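Local coordinates for protein N-acetylglucosamine-6-phosphate deacetylase (Mycobacterium smegmatis, PDB 6FV4) that probably removes the acetyl group from N-acetylglucosamine-6-phosphate, as a metal-dependent hydrolase of the NagA family, at residues G67-G76 against H96-S107; L280-T288 against A318-V327. The protein carries 1 engineered substitution. All coordinates share one frame; numbering follows the deposited sequence.

Overall arrangement
Both contacts are buried in the amidohydrolase barrel; they lie side by side, and both reach the metal site at one end. Interaction 1 joins the strand that carries two zinc-binding histidines to its parallel neighbour, so backbone hydrogen bonds between strands dominate it. Interaction 2 packs the loop after strand 278-281 against the chain leading into helix 324-334; there one backbone bond crosses, beside a serine hydroxyl bond, a water bridge and packing of threonine and methionine side chains. The two touch directly: Thr282 OG1 lies 2.6 Å from Asp70 OD1, probably hydrogen-bonded, and His74 N lies 2.7 Å from Ala284 O. Met324 of interaction 2 also packs on Asp70 and Ser101 of interaction 1, and Ala284 on the ring of His96.

Interaction 1. Residues G67-G76 against H96-S107; sequences GFVDTHLHGG and HRAHGSTTLVAS. With ZN (zinc ion), chain H.
His96, near the end of helix 86-98, turns its ring edge to Gly75, and its NE2 donates to Gly75 O at 2.7 Å. The oxygen lies near the ring plane, though the donor stands above the carbonyl plane. Leu73 CD1 sits over the centre of one ring face, 3.6 Å from the centroid, a CH-pi contact reached with chi1 at 67°, which places CG between backbone N and carbonyl carbon. At Gly100 a Schellman motif ends the helix, and Gly100 O accepts from Phe68 N (2.9 Å). Ser101 OG shares a water with Asp70 OD1, itself hydrogen-bonded to Thr282 OG1. A beta bulge follows, where Phe68 O receives weak bonds from the amides of Thr102 and Thr103. Thr103 CG2 lies alongside Val69 CG1. Beyond it, strands 68-71 and 104-107 run parallel at 18°, neighbours in the amidohydrolase barrel: Thr103 O takes Asp70 N, and Val105 N gives to Asp70 O at 2.9 Å. At Ser107 the amide donates to Leu73 O (2.8 Å), while CB rests over one face of His74, offset toward its rim. A water links Ser107 O to His74 ND1; the other nitrogen of that ring, NE2, joins His72 NE2 and Glu138 on zinc, each histidine bond being 2.1 Å.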
# COMPACT_ATOMS: atom_id res chain seq x y z
N GLY B 67 -0.13 -26.63 -10.35
CA GLY B 67 -1.55 -26.65 -10.03
C GLY B 67 -1.92 -25.50 -9.11
O GLY B 67 -1.12 -25.08 -8.26
N PHE B 68 -3.13 -24.95 -9.31
CA PHE B 68 -3.59 -23.89 -8.43
C PHE B 68 -3.92 -24.46 -7.04
O PHE B 68 -4.37 -25.60 -6.91
CB PHE B 68 -4.83 -23.20 -9.02
CG PHE B 68 -4.60 -22.59 -10.39
CD1 PHE B 68 -5.53 -22.80 -11.41
CD2 PHE B 68 -3.49 -21.80 -10.66
CE1 PHE B 68 -5.35 -22.23 -12.67
CE2 PHE B 68 -3.31 -21.23 -11.94
CZ PHE B 68 -4.24 -21.46 -12.93
N VAL B 69 -3.65 -23.65 -6.01
CA VAL B 69 -3.82 -24.00 -4.61
C VAL B 69 -4.85 -23.02 -4.04
O VAL B 69 -4.49 -21.90 -3.66
CB VAL B 69 -2.51 -23.93 -3.83
CG1 VAL B 69 -2.73 -24.32 -2.36
CG2 VAL B 69 -1.45 -24.83 -4.48
N ASP B 70 -6.12 -23.43 -4.00
CA ASP B 70 -7.19 -22.57 -3.50
C ASP B 70 -7.40 -22.85 -2.02
O ASP B 70 -7.89 -23.93 -1.65
CB ASP B 70 -8.48 -22.80 -4.29
CG ASP B 70 -9.51 -21.71 -4.06
OD1 ASP B 70 -10.58 -21.77 -4.72
OD2 ASP B 70 -9.26 -20.79 -3.24
N THR B 71 -7.03 -21.90 -1.17
CA THR B 71 -7.02 -22.12 0.27
C THR B 71 -8.25 -21.55 0.97
O THR B 71 -8.28 -21.52 2.20
CB THR B 71 -5.75 -21.54 0.89
OG1 THR B 71 -5.64 -20.14 0.57
CG2 THR B 71 -4.52 -22.28 0.37
N HIS B 72 -9.26 -21.12 0.23
CA HIS B 72 -10.44 -20.54 0.87
C HIS B 72 -11.56 -20.59 -0.16
O HIS B 72 -11.62 -19.75 -1.05
CB HIS B 72 -10.14 -19.12 1.35
CG HIS B 72 -11.31 -18.40 1.96
ND1 HIS B 72 -11.17 -17.27 2.72
CD2 HIS B 72 -12.64 -18.64 1.90
CE1 HIS B 72 -12.36 -16.84 3.11
NE2 HIS B 72 -13.27 -17.67 2.63
N LEU B 73 -12.43 -21.59 -0.03
CA LEU B 73 -13.60 -21.70 -0.89
C LEU B 73 -14.65 -22.53 -0.19
O LEU B 73 -14.35 -23.35 0.69
CB LEU B 73 -13.26 -22.32 -2.25
CG LEU B 73 -12.84 -23.78 -2.27
CD1 LEU B 73 -13.11 -24.36 -3.66
CD2 LEU B 73 -11.37 -23.89 -1.92
N HIS B 74 -15.91 -22.31 -0.59
CA HIS B 74 -17.06 -22.89 0.08
C HIS B 74 -17.76 -23.97 -0.72
O HIS B 74 -18.48 -24.79 -0.14
CB HIS B 74 -18.07 -21.79 0.44
CG HIS B 74 -17.51 -20.79 1.40
ND1 HIS B 74 -17.53 -20.99 2.77
CD2 HIS B 74 -16.86 -19.62 1.20
CE1 HIS B 74 -16.94 -19.97 3.37
NE2 HIS B 74 -16.54 -19.13 2.44
N GLY B 75 -17.55 -24.00 -2.03
CA GLY B 75 -18.13 -25.06 -2.83
C GLY B 75 -18.04 -24.74 -4.29
O GLY B 75 -17.18 -23.96 -4.72
N GLY B 76 -18.93 -25.34 -5.05
CA GLY B 76 -18.99 -25.14 -6.48
C GLY B 76 -19.70 -26.28 -7.17
O GLY B 76 -19.92 -27.35 -6.60
N HIS B 96 -13.89 -27.43 -9.40
CA HIS B 96 -12.67 -26.64 -9.27
C HIS B 96 -11.45 -27.37 -9.82
O HIS B 96 -10.57 -26.74 -10.40
CB HIS B 96 -12.47 -26.26 -7.82
CG HIS B 96 -13.46 -25.24 -7.36
ND1 HIS B 96 -13.30 -23.90 -7.62
CD2 HIS B 96 -14.64 -25.37 -6.71
CE1 HIS B 96 -14.34 -23.24 -7.13
NE2 HIS B 96 -15.16 -24.11 -6.57
N ARG B 97 -11.40 -28.70 -9.65
CA ARG B 97 -10.29 -29.48 -10.22
C ARG B 97 -10.21 -29.30 -11.73
O ARG B 97 -9.12 -29.19 -12.30
CB ARG B 97 -10.46 -30.96 -9.87
CG ARG B 97 -9.16 -31.69 -9.51
CD ARG B 97 -9.43 -33.02 -8.77
NE ARG B 97 -9.11 -32.94 -7.34
CZ ARG B 97 -9.25 -33.96 -6.49
NH1 ARG B 97 -9.68 -35.14 -6.92
NH2 ARG B 97 -8.95 -33.81 -5.21
N ALA B 98 -11.37 -29.28 -12.41
CA ALA B 98 -11.41 -29.13 -13.86
C ALA B 98 -10.93 -27.76 -14.30
O ALA B 98 -10.57 -27.59 -15.47
CB ALA B 98 -12.82 -29.39 -14.37
N HIS B 99 -10.94 -26.78 -13.41
CA HIS B 99 -10.42 -25.45 -13.70
C HIS B 99 -9.03 -25.22 -13.12
O HIS B 99 -8.58 -24.07 -13.08
CB HIS B 99 -11.39 -24.40 -13.20
CG HIS B 99 -12.69 -24.43 -13.93
ND1 HIS B 99 -12.92 -23.67 -15.05
CD2 HIS B 99 -13.81 -25.16 -13.72
CE1 HIS B 99 -14.14 -23.91 -15.50
NE2 HIS B 99 -14.70 -24.81 -14.70
N GLY B 100 -8.36 -26.28 -12.66
CA GLY B 100 -6.95 -26.23 -12.33
C GLY B 100 -6.60 -26.21 -10.85
O GLY B 100 -5.41 -26.19 -10.52
N SER B 101 -7.59 -26.21 -9.96
CA SER B 101 -7.30 -26.21 -8.53
C SER B 101 -7.01 -27.65 -8.13
O SER B 101 -7.93 -28.43 -7.91
CB SER B 101 -8.46 -25.65 -7.72
OG SER B 101 -8.69 -24.30 -8.02
N THR B 102 -5.72 -27.99 -8.04
CA THR B 102 -5.32 -29.34 -7.66
C THR B 102 -5.17 -29.52 -6.15
O THR B 102 -4.98 -30.66 -5.70
CB THR B 102 -4.01 -29.72 -8.36
OG1 THR B 102 -3.05 -28.67 -8.17
CG2 THR B 102 -4.25 -29.91 -9.86
N THR B 103 -5.22 -28.44 -5.38
CA THR B 103 -5.23 -28.48 -3.93
C THR B 103 -6.32 -27.53 -3.45
O THR B 103 -6.41 -26.40 -3.94
CB THR B 103 -3.87 -28.05 -3.36
OG1 THR B 103 -2.88 -29.01 -3.73
CG2 THR B 103 -3.95 -27.95 -1.83
N LEU B 104 -7.12 -27.98 -2.48
CA LEU B 104 -8.27 -27.22 -2.00
C LEU B 104 -8.32 -27.23 -0.49
O LEU B 104 -8.20 -28.30 0.12
CB LEU B 104 -9.59 -27.80 -2.52
CG LEU B 104 -9.69 -28.03 -4.03
CD1 LEU B 104 -10.68 -29.12 -4.35
CD2 LEU B 104 -10.08 -26.74 -4.70
N VAL B 105 -8.59 -26.08 0.10
CA VAL B 105 -8.91 -26.04 1.53
C VAL B 105 -10.38 -25.63 1.67
O VAL B 105 -10.78 -24.53 1.26
CB VAL B 105 -7.96 -25.12 2.31
CG1 VAL B 105 -8.40 -25.02 3.77
CG2 VAL B 105 -6.56 -25.68 2.22
N ALA B 106 -11.18 -26.55 2.19
CA ALA B 106 -12.62 -26.36 2.23
C ALA B 106 -12.99 -25.53 3.45
O ALA B 106 -12.56 -25.83 4.56
CB ALA B 106 -13.35 -27.70 2.25
N SER B 107 -13.76 -24.47 3.24
CA SER B 107 -14.09 -23.52 4.29
C SER B 107 -15.50 -23.76 4.81
O SER B 107 -16.41 -24.07 4.04
CB SER B 107 -14.00 -22.07 3.79
OG SER B 107 -12.78 -21.79 3.14
ZN ZN H . -15.37 -17.44 2.83
O HOH W 1 -10.65 -23.30 -6.66
O HOH W 2 -18.87 -23.09 3.76

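Interaction 2. Residues L280-T288 against A318-V327; sequences LITAAMAAT and AGSTATMEQV. Engineered in segment 280-288: Ala283 (natural residue Asp).
Ser320 and Thr282 meet through a hydroxyl: Ser320 OG donates to Thr282 O at 2.7 Å, the donor tilted 24° from the carbonyl plane. Ser320 OG stands anti to its own backbone N (chi1 169°), pointing to Thr282 O, and also accepts from Ala322 N, closing an ST turn, so one hydroxyl ties its own loop to the other. Next along, Met285 N donates to Ser320 O (3.0 Å) in a nearly straight bond of 163°, and a water bridges Ala283 O and Ser320 N. Met285, in the conformer given, lies alongside Thr321. Thr282 CG2 presses on the backbone at Thr323 and Met324, and Met324, bent at chi2 and chi3, brings CE to 3.3 Å from Leu280 O. The first loop follows strand 278-281 of the amidohydrolase barrel, the second leads into helix 324-334, and together they border the metal site: Ala283, engineered from the natural Asp, has its nearest side-chain atom about 4 Å from the zinc, and the predicted substrate site includes Ala318 and Gly319. Farther out, Thr282 OG1, the partner of Asp70, accepts from Ala284 N in a second ST turn. Met285 O accepts from both Thr288 N and Thr288 OG1 within a type I turn, and Thr288 OG1 also lies 3.2 Å from Thr321 CA. Thr323 and Gln326 form a capping box at the start of helix 324-334. In its first turn Val327 CG2 packs on Leu280 CB.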
# COMPACT_ATOMS: atom_id res chain seq x y z
N LEU B 280 -3.94 -15.60 -3.95
CA LEU B 280 -5.20 -15.50 -4.68
C LEU B 280 -6.11 -16.62 -4.19
O LEU B 280 -5.65 -17.75 -4.04
CB LEU B 280 -4.96 -15.62 -6.18
CG LEU B 280 -4.10 -14.48 -6.76
CD1 LEU B 280 -3.61 -14.83 -8.14
CD2 LEU B 280 -4.91 -13.24 -6.79
N ILE B 281 -7.36 -16.29 -3.88
CA ILE B 281 -8.38 -17.23 -3.45
C ILE B 281 -9.64 -16.94 -4.26
O ILE B 281 -9.77 -15.88 -4.89
CB ILE B 281 -8.69 -17.15 -1.94
CG1 ILE B 281 -9.26 -15.77 -1.60
CG2 ILE B 281 -7.45 -17.48 -1.08
CD1 ILE B 281 -10.11 -15.71 -0.36
N THR B 282 -10.56 -17.89 -4.25
CA THR B 282 -11.84 -17.67 -4.90
C THR B 282 -12.94 -17.27 -3.93
O THR B 282 -13.83 -16.50 -4.31
CB THR B 282 -12.30 -18.93 -5.65
OG1 THR B 282 -12.51 -20.03 -4.72
CG2 THR B 282 -11.27 -19.31 -6.72
N ALA B 283 -12.90 -17.81 -2.70
CA ALA B 283 -14.06 -17.81 -1.81
C ALA B 283 -15.30 -18.32 -2.55
O ALA B 283 -16.41 -17.87 -2.29
CB ALA B 283 -14.30 -16.43 -1.20
N ALA B 284 -15.11 -19.26 -3.47
CA ALA B 284 -16.18 -19.68 -4.36
C ALA B 284 -17.35 -20.29 -3.60
O ALA B 284 -17.15 -21.10 -2.69
CB ALA B 284 -15.65 -20.70 -5.36
N MET B 285 -18.57 -19.90 -3.97
CA MET B 285 -19.73 -20.52 -3.36
C MET B 285 -20.31 -21.58 -4.29
O MET B 285 -19.84 -21.79 -5.41
CB MET B 285 -20.79 -19.48 -2.95
CG MET B 285 -21.24 -18.52 -4.03
SD MET B 285 -22.60 -19.11 -5.05
CE MET B 285 -23.81 -19.60 -3.83
N ALA B 286 -21.32 -22.31 -3.78
CA ALA B 286 -21.77 -23.53 -4.43
C ALA B 286 -22.28 -23.33 -5.85
O ALA B 286 -22.28 -24.29 -6.62
CB ALA B 286 -22.84 -24.22 -3.58
N ALA B 287 -22.69 -22.12 -6.23
CA ALA B 287 -23.18 -21.92 -7.59
C ALA B 287 -22.06 -21.74 -8.61
O ALA B 287 -22.35 -21.68 -9.81
CB ALA B 287 -24.11 -20.71 -7.66
N THR B 288 -20.81 -21.65 -8.17
CA THR B 288 -19.69 -21.50 -9.09
C THR B 288 -19.69 -22.59 -10.15
O THR B 288 -19.79 -23.78 -9.85
CB THR B 288 -18.38 -21.54 -8.30
OG1 THR B 288 -18.42 -20.54 -7.28
CG2 THR B 288 -17.18 -21.29 -9.22
N ALA B 318 -24.96 -13.46 -4.00
CA ALA B 318 -24.78 -14.49 -2.99
C ALA B 318 -23.32 -14.90 -2.81
O ALA B 318 -23.06 -15.98 -2.24
CB ALA B 318 -25.63 -15.72 -3.34
N GLY B 319 -22.37 -14.10 -3.28
CA GLY B 319 -20.96 -14.34 -3.06
C GLY B 319 -20.20 -14.57 -4.35
O GLY B 319 -20.73 -14.46 -5.46
N SER B 320 -18.93 -14.93 -4.19
CA SER B 320 -18.06 -15.16 -5.33
C SER B 320 -18.48 -16.39 -6.13
O SER B 320 -18.84 -17.43 -5.57
CB SER B 320 -16.62 -15.36 -4.86
OG SER B 320 -15.84 -15.83 -5.94
N THR B 321 -18.41 -16.28 -7.46
CA THR B 321 -18.52 -17.46 -8.31
C THR B 321 -17.25 -17.63 -9.13
O THR B 321 -17.28 -18.05 -10.29
CB THR B 321 -19.76 -17.44 -9.22
OG1 THR B 321 -19.90 -16.17 -9.84
CG2 THR B 321 -21.03 -17.74 -8.42
N ALA B 322 -16.12 -17.29 -8.52
CA ALA B 322 -14.83 -17.32 -9.19
C ALA B 322 -14.22 -18.70 -9.11
O ALA B 322 -14.41 -19.42 -8.13
CB ALA B 322 -13.88 -16.30 -8.58
N THR B 323 -13.48 -19.07 -10.14
CA THR B 323 -12.58 -20.22 -10.11
C THR B 323 -11.15 -19.73 -10.12
O THR B 323 -10.86 -18.60 -10.53
CB THR B 323 -12.80 -21.15 -11.31
OG1 THR B 323 -12.52 -20.44 -12.52
CG2 THR B 323 -14.23 -21.65 -11.35
N MET B 324 -10.23 -20.58 -9.67
CA MET B 324 -8.83 -20.17 -9.66
C MET B 324 -8.35 -19.81 -11.05
O MET B 324 -7.51 -18.92 -11.19
CB MET B 324 -7.94 -21.25 -9.06
CG MET B 324 -7.98 -21.31 -7.54
SD MET B 324 -7.55 -19.84 -6.59
CE MET B 324 -5.76 -19.98 -6.45
N GLU B 325 -8.88 -20.48 -12.08
CA GLU B 325 -8.59 -20.13 -13.46
C GLU B 325 -8.94 -18.67 -13.76
O GLU B 325 -8.19 -17.97 -14.45
CB GLU B 325 -9.36 -21.06 -14.40
CG GLU B 325 -9.39 -20.62 -15.85
CD GLU B 325 -10.13 -21.58 -16.74
OE1 GLU B 325 -10.11 -21.41 -17.97
OE2 GLU B 325 -10.73 -22.53 -16.20
N GLN B 326 -10.09 -18.20 -13.26
CA GLN B 326 -10.49 -16.82 -13.53
C GLN B 326 -9.64 -15.83 -12.74
O GLN B 326 -9.24 -14.79 -13.28
CB GLN B 326 -11.97 -16.62 -13.21
CG GLN B 326 -12.92 -17.25 -14.22
CD GLN B 326 -14.35 -17.36 -13.70
OE1 GLN B 326 -14.71 -18.36 -13.09
NE2 GLN B 326 -15.17 -16.34 -13.97
N VAL B 327 -9.36 -16.11 -11.47
CA VAL B 327 -8.60 -15.13 -10.69
C VAL B 327 -7.15 -15.08 -11.18
O VAL B 327 -6.54 -14.00 -11.21
CB VAL B 327 -8.68 -15.42 -9.19
CG1 VAL B 327 -10.15 -15.46 -8.73
CG2 VAL B 327 -7.97 -16.69 -8.84
O HOH W 3 -17.95 -15.56 -1.73